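Local coordinates for protein nucleoporin NUP170 (PDB 5HAX) that probably serves as a scaffold nucleoporin of the nuclear pore complex, carrying an N-terminal beta-propeller, at residues Asp289-Val294 and Thr313-Arg318; Arg375-Ser380 and Phe391-Arg396; Asn400-Phe405 and Gly437-Glu442. All blocks are in the same frame, centred on the assembly; numbering follows the deposited sequence.

Interaction 1. Residues Asp289-Val294 and Thr313-Arg318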
loop_
_atom_site.group_PDB
_atom_site.type_symbol
_atom_site.label_atom_id
_atom_site.label_comp_id
_atom_site.label_asym_id
_atom_site.label_seq_id
_atom_site.Cartn_x
_atom_site.Cartn_y
_atom_site.Cartn_z
ATOM N N ASP A 289 -0.035 2.748 33.636
ATOM C CA ASP A 289 0.421 4.134 33.678
ATOM C C ASP A 289 1.926 4.253 33.463
ATOM O O ASP A 289 2.411 5.349 33.162
ATOM C CB ASP A 289 0.036 4.777 35.013
ATOM C CG ASP A 289 0.861 4.256 36.171
ATOM O OD1 ASP A 289 1.213 5.060 37.057
ATOM O OD2 ASP A 289 1.156 3.044 36.199
ATOM N N LYS A 290 2.669 3.156 33.616
ATOM C CA LYS A 290 4.098 3.140 33.333
ATOM C C LYS A 290 4.393 2.960 31.847
ATOM O O LYS A 290 5.503 3.273 31.404
ATOM C CB LYS A 290 4.755 2.018 34.142
ATOM C CG LYS A 290 6.258 1.852 33.957
ATOM C CD LYS A 290 7.034 3.079 34.411
ATOM C CE LYS A 290 8.525 2.776 34.501
ATOM N NZ LYS A 290 9.334 3.977 34.850
ATOM N N THR A 291 3.419 2.491 31.074
ATOM C CA THR A 291 3.634 2.183 29.666
ATOM C C THR A 291 3.702 3.458 28.829
ATOM O O THR A 291 2.988 4.430 29.088
ATOM C CB THR A 291 2.506 1.281 29.166
ATOM O OG1 THR A 291 2.390 0.146 30.035
ATOM C CG2 THR A 291 2.762 0.808 27.747
ATOM N N ASN A 292 4.562 3.439 27.812
ATOM C CA ASN A 292 4.734 4.548 26.883
ATOM C C ASN A 292 4.168 4.173 25.518
ATOM O O ASN A 292 4.296 3.027 25.077
ATOM C CB ASN A 292 6.215 4.920 26.728
ATOM C CG ASN A 292 6.818 5.492 27.999
ATOM O OD1 ASN A 292 6.283 6.430 28.588
ATOM N ND2 ASN A 292 7.939 4.926 28.426
ATOM N N ILE A 293 3.542 5.144 24.855
ATOM C CA ILE A 293 3.165 5.018 23.450
ATOM C C ILE A 293 4.323 5.560 22.619
ATOM O O ILE A 293 4.705 6.727 22.761
ATOM C CB ILE A 293 1.860 5.775 23.147
ATOM C CG1 ILE A 293 0.702 5.166 23.945
ATOM C CG2 ILE A 293 1.550 5.737 21.643
ATOM C CD1 ILE A 293 -0.623 5.895 23.790
ATOM N N VAL A 294 4.881 4.714 21.751
ATOM C CA VAL A 294 6.098 5.063 21.022
ATOM C C VAL A 294 5.838 5.502 19.581
ATOM O O VAL A 294 6.729 6.109 18.967
ATOM C CB VAL A 294 7.095 3.884 21.031
ATOM C CG1 VAL A 294 7.463 3.509 22.459
ATOM C CG2 VAL A 294 6.525 2.682 20.283
ATOM N N THR A 313 2.345 0.630 21.839
ATOM C CA THR A 313 2.974 0.758 23.143
ATOM C C THR A 313 4.376 0.156 23.112
ATOM O O THR A 313 4.723 -0.625 22.224
ATOM C CB THR A 313 2.150 0.057 24.224
ATOM O OG1 THR A 313 2.188 -1.360 24.018
ATOM C CG2 THR A 313 0.706 0.535 24.215
ATOM N N ASP A 314 5.184 0.523 24.110
ATOM C CA ASP A 314 6.518 -0.060 24.210
ATOM C C ASP A 314 6.484 -1.524 24.623
ATOM O O ASP A 314 7.517 -2.193 24.538
ATOM C CB ASP A 314 7.389 0.743 25.186
ATOM C CG ASP A 314 6.768 0.883 26.567
ATOM O OD1 ASP A 314 7.157 1.821 27.291
ATOM O OD2 ASP A 314 5.903 0.064 26.938
ATOM N N THR A 315 5.330 -2.036 25.051
ATOM C CA THR A 315 5.157 -3.456 25.334
ATOM C C THR A 315 4.683 -4.241 24.117
ATOM O O THR A 315 4.517 -5.462 24.211
ATOM C CB THR A 315 4.164 -3.650 26.484
ATOM O OG1 THR A 315 2.947 -2.953 26.189
ATOM C CG2 THR A 315 4.746 -3.123 27.790
ATOM N N GLY A 316 4.456 -3.575 22.988
ATOM C CA GLY A 316 4.073 -4.245 21.764
ATOM C C GLY A 316 2.587 -4.347 21.514
ATOM O O GLY A 316 2.183 -5.070 20.596
ATOM N N CYS A 317 1.761 -3.653 22.295
ATOM C CA CYS A 317 0.321 -3.669 22.080
ATOM C C CYS A 317 -0.053 -2.644 21.022
ATOM O O CYS A 317 0.417 -1.503 21.057
ATOM C CB CYS A 317 -0.420 -3.369 23.381
ATOM S SG CYS A 317 -0.144 -4.580 24.689
ATOM N N ARG A 318 -0.895 -3.056 20.079
ATOM C CA ARG A 318 -1.438 -2.164 19.062
ATOM C C ARG A 318 -2.817 -1.709 19.525
ATOM O O ARG A 318 -3.752 -2.515 19.600
ATOM C CB ARG A 318 -1.503 -2.859 17.703
ATOM C CG ARG A 318 -0.180 -2.872 16.953
ATOM C CD ARG A 318 -0.245 -3.755 15.715
ATOM N NE ARG A 318 -0.039 -5.164 16.036
ATOM C CZ ARG A 318 -0.258 -6.166 15.192
ATOM N NH1 ARG A 318 -0.031 -7.416 15.574
ATOM N NH2 ARG A 318 -0.704 -5.924 13.965
HETATM O O HOH W 1 7.375 1.904 30.078
#
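D314 and N292 meet at the heart of this contact, exchanging backbone and side-chain bonds. The backbone N of D314 donates to N292 O at 2.8 Å, nearly head-on to the carbonyl. In return, N292 N reaches D314 OD1 at 3.1 Å, coming down on the carboxylate from well above its plane. The N292 side chain adds a weak bond, ND2 to D314 OD1 at 3.4 Å, its amide turned 78° from the carboxylate. A water links the same oxygen to K290 O, so OD1 has three donors: N292 N, the water and, weakly, N292 ND2. D314 CG lies between its own N and carbonyl carbon (chi1 56°), which swings the carboxylate back over N292. The T291 methyl CG2 slants across, 3.7 Å from T313 CB and close to D314 OD2, while the V294 side chain crosses that of D314 at about a right angle, CG1 against CB.

Behind this shell, T313 OG1 fixes the turn from within: it accepts from C317 N at 2.9 Å and donates to T315 OG1, which is also bonded to L286 O. T291 OG1 turns back to T288 N. I293 and T313 form an antiparallel non-hydrogen-bonded pair, and G316 takes the positive phi of a bulge. This is a type I turn with a G1 bulge, joining two strands of a propeller blade beside the start of the blade's edge strand.

Interaction 2. Residues Arg375-Ser380 and Phe391-Arg396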
loop_
_atom_site.group_PDB
_atom_site.type_symbol
_atom_site.label_atom_id
_atom_site.label_comp_id
_atom_site.label_asym_id
_atom_site.label_seq_id
_atom_site.Cartn_x
_atom_site.Cartn_y
_atom_site.Cartn_z
ATOM N N ARG A 375 5.420 -11.142 26.267
ATOM C CA ARG A 375 6.502 -10.167 26.299
ATOM C C ARG A 375 7.366 -10.221 25.043
ATOM O O ARG A 375 8.461 -9.650 25.030
ATOM C CB ARG A 375 7.378 -10.397 27.535
ATOM C CG ARG A 375 6.619 -10.430 28.856
ATOM C CD ARG A 375 6.362 -9.037 29.403
ATOM N NE ARG A 375 7.604 -8.297 29.612
ATOM C CZ ARG A 375 8.484 -8.561 30.573
ATOM N NH1 ARG A 375 8.271 -9.557 31.423
ATOM N NH2 ARG A 375 9.586 -7.831 30.680
ATOM N N ALA A 376 6.893 -10.887 23.984
ATOM C CA ALA A 376 7.740 -11.146 22.823
ATOM C C ALA A 376 8.113 -9.864 22.089
ATOM O O ALA A 376 9.164 -9.810 21.441
ATOM C CB ALA A 376 7.036 -12.112 21.871
ATOM N N LEU A 377 7.269 -8.833 22.164
ATOM C CA LEU A 377 7.535 -7.546 21.533
ATOM C C LEU A 377 7.968 -6.488 22.543
ATOM O O LEU A 377 7.898 -5.290 22.245
ATOM C CB LEU A 377 6.301 -7.068 20.767
ATOM C CG LEU A 377 5.765 -7.983 19.662
ATOM C CD1 LEU A 377 4.617 -7.307 18.929
ATOM C CD2 LEU A 377 6.864 -8.380 18.682
ATOM N N ASP A 378 8.411 -6.907 23.724
ATOM C CA ASP A 378 8.833 -5.986 24.775
ATOM C C ASP A 378 10.359 -5.986 24.880
ATOM O O ASP A 378 10.954 -7.026 25.168
ATOM C CB ASP A 378 8.196 -6.385 26.109
ATOM C CG ASP A 378 8.588 -5.462 27.249
ATOM O OD1 ASP A 378 9.061 -4.339 26.982
ATOM O OD2 ASP A 378 8.412 -5.861 28.420
ATOM N N PRO A 379 11.008 -4.828 24.653
ATOM C CA PRO A 379 10.495 -3.490 24.332
ATOM C C PRO A 379 10.355 -3.218 22.833
ATOM O O PRO A 379 11.206 -3.639 22.051
ATOM C CB PRO A 379 11.556 -2.574 24.931
ATOM C CG PRO A 379 12.823 -3.332 24.731
ATOM C CD PRO A 379 12.470 -4.803 24.836
ATOM N N SER A 380 9.295 -2.510 22.453
ATOM C CA SER A 380 9.110 -2.027 21.091
ATOM C C SER A 380 9.609 -0.589 21.006
ATOM O O SER A 380 9.069 0.299 21.676
ATOM C CB SER A 380 7.641 -2.114 20.680
ATOM O OG SER A 380 7.218 -3.464 20.616
ATOM N N PHE A 391 2.454 -4.588 9.349
ATOM C CA PHE A 391 2.949 -4.075 10.623
ATOM C C PHE A 391 4.419 -4.438 10.786
ATOM O O PHE A 391 4.781 -5.616 10.708
ATOM C CB PHE A 391 2.117 -4.641 11.780
ATOM C CG PHE A 391 2.638 -4.287 13.149
ATOM C CD1 PHE A 391 2.882 -2.971 13.497
ATOM C CD2 PHE A 391 2.852 -5.276 14.096
ATOM C CE1 PHE A 391 3.351 -2.648 14.759
ATOM C CE2 PHE A 391 3.316 -4.959 15.357
ATOM C CZ PHE A 391 3.562 -3.643 15.689
ATOM N N PHE A 392 5.257 -3.427 11.014
ATOM C CA PHE A 392 6.679 -3.598 11.300
ATOM C C PHE A 392 6.960 -3.087 12.705
ATOM O O PHE A 392 6.641 -1.936 13.017
ATOM C CB PHE A 392 7.549 -2.830 10.296
ATOM C CG PHE A 392 7.533 -3.397 8.903
ATOM C CD1 PHE A 392 8.625 -4.091 8.414
ATOM C CD2 PHE A 392 6.437 -3.221 8.077
ATOM C CE1 PHE A 392 8.621 -4.607 7.131
ATOM C CE2 PHE A 392 6.428 -3.736 6.792
ATOM C CZ PHE A 392 7.521 -4.429 6.321
ATOM N N ASP A 393 7.567 -3.930 13.545
ATOM C CA ASP A 393 7.910 -3.560 14.917
ATOM C C ASP A 393 9.381 -3.847 15.170
ATOM O O ASP A 393 9.837 -4.981 14.992
ATOM C CB ASP A 393 7.049 -4.316 15.932
ATOM C CG ASP A 393 7.219 -3.788 17.348
ATOM O OD1 ASP A 393 7.871 -2.738 17.522
ATOM O OD2 ASP A 393 6.693 -4.414 18.288
ATOM N N VAL A 394 10.114 -2.821 15.597
ATOM C CA VAL A 394 11.530 -2.942 15.931
ATOM C C VAL A 394 11.602 -3.269 17.419
ATOM O O VAL A 394 11.390 -2.401 18.267
ATOM C CB VAL A 394 12.299 -1.661 15.598
ATOM C CG1 VAL A 394 13.781 -1.827 15.916
ATOM C CG2 VAL A 394 12.097 -1.282 14.137
ATOM N N VAL A 395 11.900 -4.528 17.737
ATOM C CA VAL A 395 11.997 -4.994 19.117
ATOM C C VAL A 395 13.461 -4.952 19.526
ATOM O O VAL A 395 14.325 -5.506 18.834
ATOM C CB VAL A 395 11.423 -6.413 19.273
ATOM C CG1 VAL A 395 11.514 -6.867 20.724
ATOM C CG2 VAL A 395 9.980 -6.456 18.792
ATOM N N ARG A 396 13.735 -4.305 20.658
ATOM C CA ARG A 396 15.097 -4.018 21.089
ATOM C C ARG A 396 15.371 -4.673 22.438
ATOM O O ARG A 396 15.751 -3.998 23.401
ATOM C CB ARG A 396 15.296 -2.498 21.145
ATOM C CG ARG A 396 16.711 -2.021 20.879
ATOM C CD ARG A 396 16.706 -0.572 20.404
ATOM N NE ARG A 396 16.601 -0.460 18.950
ATOM C CZ ARG A 396 16.340 0.670 18.299
ATOM N NH1 ARG A 396 16.272 0.677 16.975
ATOM N NH2 ARG A 396 16.141 1.798 18.969
#
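S380 and D393 make the tight, buried half of this contact. S380 OG sits 2.6 Å from D393 OD2, and L377 O is also within reach of the hydroxyl. D393 CG stands anti to the backbone N (chi1 -170°), which carries the carboxylate across to the serine. L377 packs beside the carboxylate: CD2 lies 3.7 Å from V395 CG2, CD1 is 3.6 Å from D393 OD2, and the same methyl faces the edge of the F391 ring. W431 on the strand 427-433 backs both L377 and V395. P379, reached through a cis peptide bond, is held closely too: it lays its CG 3.3 Å from R396 O, and P379 O takes a nearly straight bond from R396 N at 3.0 Å. The R396 guanidinium itself leads away to D402.

The loose side is the turn itself, where exposed R375 and partly exposed D378 reach little of 391-396. R375 spans this type I turn and grips D378 OD2 side-on with NE (2.8 Å) and NH2, a salt bridge that does not touch the other segment. S380 and V395 are an antiparallel non-hydrogen-bonded pair at the open end of the beta hairpin formed by strands 380-386 and 390-395, part of a propeller blade.

Interaction 3. Residues Asn400-Phe405 and Gly437-Glu442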
loop_
_atom_site.group_PDB
_atom_site.type_symbol
_atom_site.label_atom_id
_atom_site.label_comp_id
_atom_site.label_asym_id
_atom_site.label_seq_id
_atom_site.Cartn_x
_atom_site.Cartn_y
_atom_site.Cartn_z
ATOM N N ASN A 400 22.291 -4.168 21.350
ATOM C CA ASN A 400 23.152 -4.214 20.176
ATOM C C ASN A 400 22.439 -4.669 18.914
ATOM O O ASN A 400 22.793 -4.209 17.825
ATOM C CB ASN A 400 24.339 -5.150 20.427
ATOM C CG ASN A 400 23.928 -6.609 20.472
ATOM O OD1 ASN A 400 24.057 -7.332 19.484
ATOM N ND2 ASN A 400 23.419 -7.046 21.619
ATOM N N GLN A 401 21.444 -5.547 19.029
ATOM C CA GLN A 401 20.800 -6.173 17.882
ATOM C C GLN A 401 19.303 -5.911 17.921
ATOM O O GLN A 401 18.646 -6.182 18.932
ATOM C CB GLN A 401 21.066 -7.680 17.868
ATOM C CG GLN A 401 20.648 -8.368 16.580
ATOM C CD GLN A 401 20.840 -9.872 16.632
ATOM O OE1 GLN A 401 21.017 -10.451 17.704
ATOM N NE2 GLN A 401 20.808 -10.513 15.470
ATOM N N ASP A 402 18.769 -5.390 16.818
ATOM C CA ASP A 402 17.331 -5.245 16.646
ATOM C C ASP A 402 16.754 -6.514 16.039
ATOM O O ASP A 402 17.388 -7.160 15.200
ATOM C CB ASP A 402 17.004 -4.052 15.743
ATOM C CG ASP A 402 17.287 -2.718 16.403
ATOM O OD1 ASP A 402 17.572 -2.696 17.617
ATOM O OD2 ASP A 402 17.210 -1.684 15.704
ATOM N N MET A 403 15.550 -6.871 16.479
ATOM C CA MET A 403 14.763 -7.938 15.870
ATOM C C MET A 403 13.518 -7.319 15.254
ATOM O O MET A 403 12.857 -6.485 15.884
ATOM C CB MET A 403 14.372 -9.004 16.897
ATOM C CG MET A 403 15.540 -9.797 17.475
ATOM S SD MET A 403 16.536 -10.669 16.241
ATOM C CE MET A 403 15.306 -11.696 15.436
ATOM N N LEU A 404 13.204 -7.726 14.027
ATOM C CA LEU A 404 12.091 -7.165 13.269
ATOM C C LEU A 404 10.938 -8.160 13.266
ATOM O O LEU A 404 11.050 -9.245 12.687
ATOM C CB LEU A 404 12.528 -6.842 11.842
ATOM C CG LEU A 404 12.222 -5.431 11.352
ATOM C CD1 LEU A 404 13.052 -4.418 12.121
ATOM C CD2 LEU A 404 12.478 -5.329 9.856
ATOM N N PHE A 405 9.833 -7.794 13.912
ATOM C CA PHE A 405 8.589 -8.540 13.782
ATOM C C PHE A 405 7.763 -7.919 12.666
ATOM O O PHE A 405 7.538 -6.705 12.659
ATOM C CB PHE A 405 7.791 -8.541 15.086
ATOM C CG PHE A 405 6.438 -9.184 14.956
ATOM C CD1 PHE A 405 6.323 -10.557 14.812
ATOM C CD2 PHE A 405 5.284 -8.417 14.961
ATOM C CE1 PHE A 405 5.083 -11.154 14.679
ATOM C CE2 PHE A 405 4.040 -9.010 14.832
ATOM C CZ PHE A 405 3.940 -10.379 14.692
ATOM N N GLY A 437 24.879 -5.061 15.258
ATOM C CA GLY A 437 25.269 -3.709 14.931
ATOM C C GLY A 437 24.240 -2.938 14.131
ATOM O O GLY A 437 24.322 -1.706 14.070
ATOM N N ASN A 438 23.277 -3.624 13.518
ATOM C CA ASN A 438 22.238 -2.966 12.735
ATOM C C ASN A 438 21.208 -2.359 13.679
ATOM O O ASN A 438 20.438 -3.083 14.319
ATOM C CB ASN A 438 21.576 -3.952 11.777
ATOM C CG ASN A 438 22.316 -4.075 10.457
ATOM O OD1 ASN A 438 22.178 -3.228 9.574
ATOM N ND2 ASN A 438 23.099 -5.139 10.312
ATOM N N ARG A 439 21.198 -1.032 13.772
ATOM C CA ARG A 439 20.160 -0.296 14.480
ATOM C C ARG A 439 19.194 0.279 13.452
ATOM O O ARG A 439 19.587 1.103 12.620
ATOM C CB ARG A 439 20.760 0.821 15.333
ATOM C CG ARG A 439 19.745 1.548 16.202
ATOM C CD ARG A 439 20.396 2.666 17.000
ATOM N NE ARG A 439 19.644 2.984 18.210
ATOM C CZ ARG A 439 19.705 2.276 19.335
ATOM N NH1 ARG A 439 18.987 2.638 20.389
ATOM N NH2 ARG A 439 20.482 1.201 19.408
ATOM N N THR A 440 17.939 -0.159 13.505
ATOM C CA THR A 440 16.936 0.346 12.579
ATOM C C THR A 440 16.613 1.800 12.895
ATOM O O THR A 440 16.465 2.182 14.058
ATOM C CB THR A 440 15.667 -0.505 12.651
ATOM O OG1 THR A 440 15.999 -1.880 12.424
ATOM C CG2 THR A 440 14.649 -0.052 11.606
ATOM N N ILE A 441 16.507 2.609 11.846
ATOM C CA ILE A 441 16.244 4.039 11.964
ATOM C C ILE A 441 14.858 4.392 11.439
ATOM O O ILE A 441 14.106 5.120 12.088
ATOM C CB ILE A 441 17.335 4.856 11.235
ATOM C CG1 ILE A 441 18.679 4.682 11.951
ATOM C CG2 ILE A 441 16.956 6.337 11.168
ATOM C CD1 ILE A 441 19.862 5.213 11.177
ATOM N N GLU A 442 14.504 3.886 10.262
ATOM C CA GLU A 442 13.261 4.275 9.612
ATOM C C GLU A 442 12.858 3.185 8.631
ATOM O O GLU A 442 13.708 2.461 8.105
ATOM C CB GLU A 442 13.418 5.620 8.892
ATOM C CG GLU A 442 12.109 6.315 8.566
ATOM C CD GLU A 442 12.312 7.608 7.796
ATOM O OE1 GLU A 442 13.465 8.085 7.717
ATOM O OE2 GLU A 442 11.316 8.148 7.267
#
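A single carboxylate oxygen, rather than a strand ladder, makes the one strong hydrogen bond of this contact: D402 OD2 takes the backbone N-H of T440 at 2.8 Å, with an N-H...O angle of 165° and the donor lying nearly along the C-O axis. D402 CG sits beside its own backbone N, anti to the carbonyl carbon (chi1 -70°), and its CB leaves the backbone toward 437-442. The other oxygen, OD1, pairs with R396. R396 also makes a weak bond to T440 O, so T440 is linked to both D402 and R396.

Around the bond, R439 CA comes to 3.5 Å of D402 OD2, and the L404 and T440 side chains cross at a slant, CD1 to OG1 3.9 Å. V394 of strand 390-395 touches D402, L404 and T440. At the far end the hold is slack: G437 N makes only a weak bond to N400 O at 3.4 Å, near the surface, and G437 has the positive phi that favours glycine.

Just beyond T440, I441 and E442 both face L477, a classic beta bulge in the neighbouring sheet. The contact thus bridges the seam between adjacent blades of a beta-propeller, where the chain leaves strand 427-433 and enters strand 440-445.

How the interactions relate
The three contacts follow one another along the chain and across neighbouring blades of the propeller. Centres of interactions 1 and 2 are about 10 Å apart, as are those of interactions 2 and 3, whereas interactions 1 and 3 stand about 18 Å apart and do not touch. The turn of 313-318 meets the loop of 375-380 through a probable hydrogen bond from S380 N to D314 O (2.8 Å), and R318 CZ packs on F391 CD2 at 3.4 Å. Strands 390-395 and 403-409, from interactions 2 and 3, are neighbours in one sheet: V395 N probably bonds to M403 O at 2.9 Å, and R396 NE bridges to D402 OD1 at 2.8 Å. Interaction 2 therefore links the other two.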